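Local coordinates for protein RE68959p (Drosophila melanogaster, PDB 6XWU) that is the inner-kinetochore protein CENP-C, whose C-terminal cupin-type (cumin) domain probably takes part in centromere maintenance with the CENP-A chaperone CAL1, at residues E1366-G1371 and G1391-I1396. Sequence-based numbering, arbitrary orientation.
Sequences ETLAVG and GTRYSI
Leu1368 and Arg1393 face each other as an antiparallel hydrogen-bonded pair, with Leu1368 N to Arg1393 O at 2.9 Å and Arg1393 N to Leu1368 O at 3.1 Å. Their side chains leave the sheet side by side. From CB, 4.2 Å from Leu1368 O, the arginine chain runs out past Met1346 of the neighbouring strand, then bends at chi3 (-136°), which brings the NH1 corner of the guanidinium back beside the leucine. NH1 therefore rests 3.8 Å from Leu1368 CG, while Leu1368 O lies in the guanidinium plane at its edge, 3.1 Å from NH1 but poorly angled for a bond; Gly1391 O sits 3.9 Å above that plane, offset toward its rim. Glu1366 and Ser1395 form the next hydrogen-bonded pair, and Glu1366 O also receives the CA-H of Tyr1394. These strands are the central two of a four-stranded antiparallel sheet in the cupin-like beta-sandwich. On the other face, the side chains of Thr1367 and Tyr1394 cross obliquely, CG2 of the threonine against CB of the tyrosine, and both touch Ile1388 of the second sheet; the tyrosine hydroxyl is hydrogen-bonded to Arg1344 NH1. Where regular pairing stops, Thr1392 puts CG2 3.9 Å from Thr1367 CB, and Thr1392 OG1, anti to its carbonyl carbon (chi1 -69°), lies 2.6 Å from a water that accepts a bond from Val1370 N. A valine here lacks the hydroxyl, and the water would probably be held less firmly, weakening its bridge to Val1370. Beyond it, Val1370 CG1 packs against the backbone of Gly1391, where a side chain would collide with that methyl.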
ATOM      1  N   GLU A1366     -10.165   6.653  15.680  1.00 28.36           N
ATOM      2  CA  GLU A1366     -11.367   6.426  16.470  1.00 32.45           C
ATOM      3  C   GLU A1366     -12.482   5.984  15.530  1.00 30.99           C
ATOM      4  O   GLU A1366     -12.715   6.633  14.508  1.00 33.16           O
ATOM      5  CB  GLU A1366     -11.729   7.706  17.220  1.00 41.74           C
ATOM      6  CG  GLU A1366     -13.168   7.853  17.650  1.00 59.99           C
ATOM      7  CD  GLU A1366     -13.494   9.293  18.027  1.00 74.21           C
ATOM      8  OE1 GLU A1366     -12.789   9.855  18.893  1.00 77.99           O
ATOM      9  OE2 GLU A1366     -14.455   9.859  17.464  1.00 79.93           O
ATOM     10  N   THR A1367     -13.148   4.868  15.850  1.00 30.46           N
ATOM     11  CA  THR A1367     -14.188   4.324  14.979  1.00 31.02           C
ATOM     12  C   THR A1367     -15.467   4.062  15.762  1.00 33.10           C
ATOM     13  O   THR A1367     -15.436   3.726  16.949  1.00 34.21           O
ATOM     14  CB  THR A1367     -13.762   2.998  14.295  1.00 30.71           C
ATOM     15  OG1 THR A1367     -13.438   2.027  15.289  1.00 34.89           O
ATOM     16  CG2 THR A1367     -12.550   3.198  13.384  1.00 35.67           C
ATOM     17  N   LEU A1368     -16.594   4.188  15.067  1.00 29.25           N
ATOM     18  CA  LEU A1368     -17.900   3.839  15.617  1.00 34.67           C
ATOM     19  C   LEU A1368     -18.653   3.085  14.530  1.00 32.11           C
ATOM     20  O   LEU A1368     -19.091   3.692  13.555  1.00 31.22           O
ATOM     21  CB  LEU A1368     -18.659   5.092  16.060  1.00 35.76           C
ATOM     22  CG  LEU A1368     -20.069   4.932  16.645  1.00 39.18           C
ATOM     23  CD1 LEU A1368     -20.022   4.016  17.855  1.00 39.97           C
ATOM     24  CD2 LEU A1368     -20.671   6.285  17.008  1.00 45.40           C
ATOM     25  N   ALA A1369     -18.792   1.769  14.676  1.00 37.71           N
ATOM     26  CA  ALA A1369     -19.436   0.978  13.633  1.00 41.30           C
ATOM     27  C   ALA A1369     -20.964   1.053  13.736  1.00 44.74           C
ATOM     28  O   ALA A1369     -21.530   1.380  14.784  1.00 47.10           O
ATOM     29  CB  ALA A1369     -18.975  -0.479  13.703  1.00 37.84           C
ATOM     30  N   VAL A1370     -21.637   0.749  12.619  1.00 43.05           N
ATOM     31  CA  VAL A1370     -23.099   0.777  12.604  1.00 48.64           C
ATOM     32  C   VAL A1370     -23.636  -0.256  13.579  1.00 52.14           C
ATOM     33  O   VAL A1370     -23.161  -1.397  13.628  1.00 53.11           O
ATOM     34  CB  VAL A1370     -23.647   0.530  11.190  1.00 55.91           C
ATOM     35  CG1 VAL A1370     -23.356   1.712  10.287  1.00 57.14           C
ATOM     36  CG2 VAL A1370     -23.077  -0.747  10.601  1.00 60.39           C
ATOM     37  N   GLY A1371     -24.626   0.148  14.376  1.00 59.07           N
ATOM     38  CA  GLY A1371     -25.235  -0.709  15.364  1.00 70.11           C
ATOM     39  C   GLY A1371     -24.595  -0.640  16.736  1.00 75.28           C
ATOM     40  O   GLY A1371     -25.281  -0.850  17.741  1.00 82.30           O
ATOM     41  N   GLY A1391     -20.576   2.231   6.466  1.00 35.20           N
ATOM     42  CA  GLY A1391     -21.357   2.786   7.549  1.00 34.20           C
ATOM     43  C   GLY A1391     -20.566   3.224   8.768  1.00 35.30           C
ATOM     44  O   GLY A1391     -21.113   3.957   9.608  1.00 39.46           O
ATOM     45  N   THR A1392     -19.306   2.812   8.903  1.00 30.95           N
ATOM     46  CA  THR A1392     -18.537   3.189  10.086  1.00 29.14           C
ATOM     47  C   THR A1392     -18.140   4.657  10.012  1.00 29.70           C
ATOM     48  O   THR A1392     -17.702   5.138   8.964  1.00 29.28           O
ATOM     49  CB  THR A1392     -17.319   2.281  10.222  1.00 28.56           C
ATOM     50  OG1 THR A1392     -17.775   0.962  10.553  1.00 31.55           O
ATOM     51  CG2 THR A1392     -16.320   2.779  11.311  1.00 28.49           C
ATOM     52  N   ARG A1393     -18.317   5.379  11.126  1.00 31.47           N
ATOM     53  CA  ARG A1393     -17.813   6.746  11.258  1.00 28.27           C
ATOM     54  C   ARG A1393     -16.422   6.701  11.875  1.00 32.92           C
ATOM     55  O   ARG A1393     -16.168   5.919  12.794  1.00 34.86           O
ATOM     56  CB  ARG A1393     -18.749   7.600  12.122  1.00 31.67           C
ATOM     57  CG  ARG A1393     -20.129   7.822  11.523  1.00 28.71           C
ATOM     58  CD  ARG A1393     -21.116   8.256  12.620  1.00 43.95           C
ATOM     59  NE  ARG A1393     -22.407   7.577  12.534  1.00 66.81           N
ATOM     60  CZ  ARG A1393     -22.609   6.295  12.833  1.00 79.27           C
ATOM     61  NH1 ARG A1393     -21.602   5.534  13.239  1.00 80.28           N
ATOM     62  NH2 ARG A1393     -23.825   5.770  12.726  1.00 80.58           N
ATOM     63  N   TYR A1394     -15.506   7.513  11.353  1.00 29.99           N
ATOM     64  CA  TYR A1394     -14.129   7.395  11.818  1.00 26.28           C
ATOM     65  C   TYR A1394     -13.429   8.746  11.787  1.00 32.42           C
ATOM     66  O   TYR A1394     -13.685   9.570  10.902  1.00 31.35           O
ATOM     67  CB  TYR A1394     -13.361   6.369  10.976  1.00 28.19           C
ATOM     68  CG  TYR A1394     -13.090   6.816   9.550  1.00 29.77           C
ATOM     69  CD1 TYR A1394     -14.094   6.787   8.588  1.00 31.22           C
ATOM     70  CD2 TYR A1394     -11.821   7.250   9.160  1.00 29.55           C
ATOM     71  CE1 TYR A1394     -13.857   7.192   7.289  1.00 27.66           C
ATOM     72  CE2 TYR A1394     -11.572   7.663   7.858  1.00 29.98           C
ATOM     73  CZ  TYR A1394     -12.601   7.634   6.928  1.00 31.48           C
ATOM     74  OH  TYR A1394     -12.374   8.038   5.634  1.00 37.52           O
ATOM     75  N   SER A1395     -12.534   8.952  12.758  1.00 26.74           N
ATOM     76  CA  SER A1395     -11.696  10.139  12.859  1.00 30.68           C
ATOM     77  C   SER A1395     -10.241   9.693  12.941  1.00 30.26           C
ATOM     78  O   SER A1395      -9.948   8.608  13.449  1.00 28.42           O
ATOM     79  CB  SER A1395     -12.056  10.976  14.103  1.00 32.84           C
ATOM     80  OG  SER A1395     -13.286  11.660  13.926  1.00 43.42           O
ATOM     81  N   ILE A1396      -9.326  10.534  12.454  1.00 26.96           N
ATOM     82  CA  ILE A1396      -7.902  10.202  12.428  1.00 22.87           C
ATOM     83  C   ILE A1396      -7.109  11.369  12.989  1.00 32.09           C
ATOM     84  O   ILE A1396      -7.358  12.528  12.635  1.00 33.05           O
ATOM     85  CB  ILE A1396      -7.406   9.894  11.001  1.00 24.31           C
ATOM     86  CG1 ILE A1396      -8.230   8.784  10.344  1.00 29.06           C
ATOM     87  CG2 ILE A1396      -5.923   9.544  11.031  1.00 26.25           C
ATOM     88  CD1 ILE A1396      -7.981   8.682   8.856  1.00 29.85           C
TER
HETATM   89  O   HOH W   1     -20.073  -0.049  10.057  1.00 40.98           O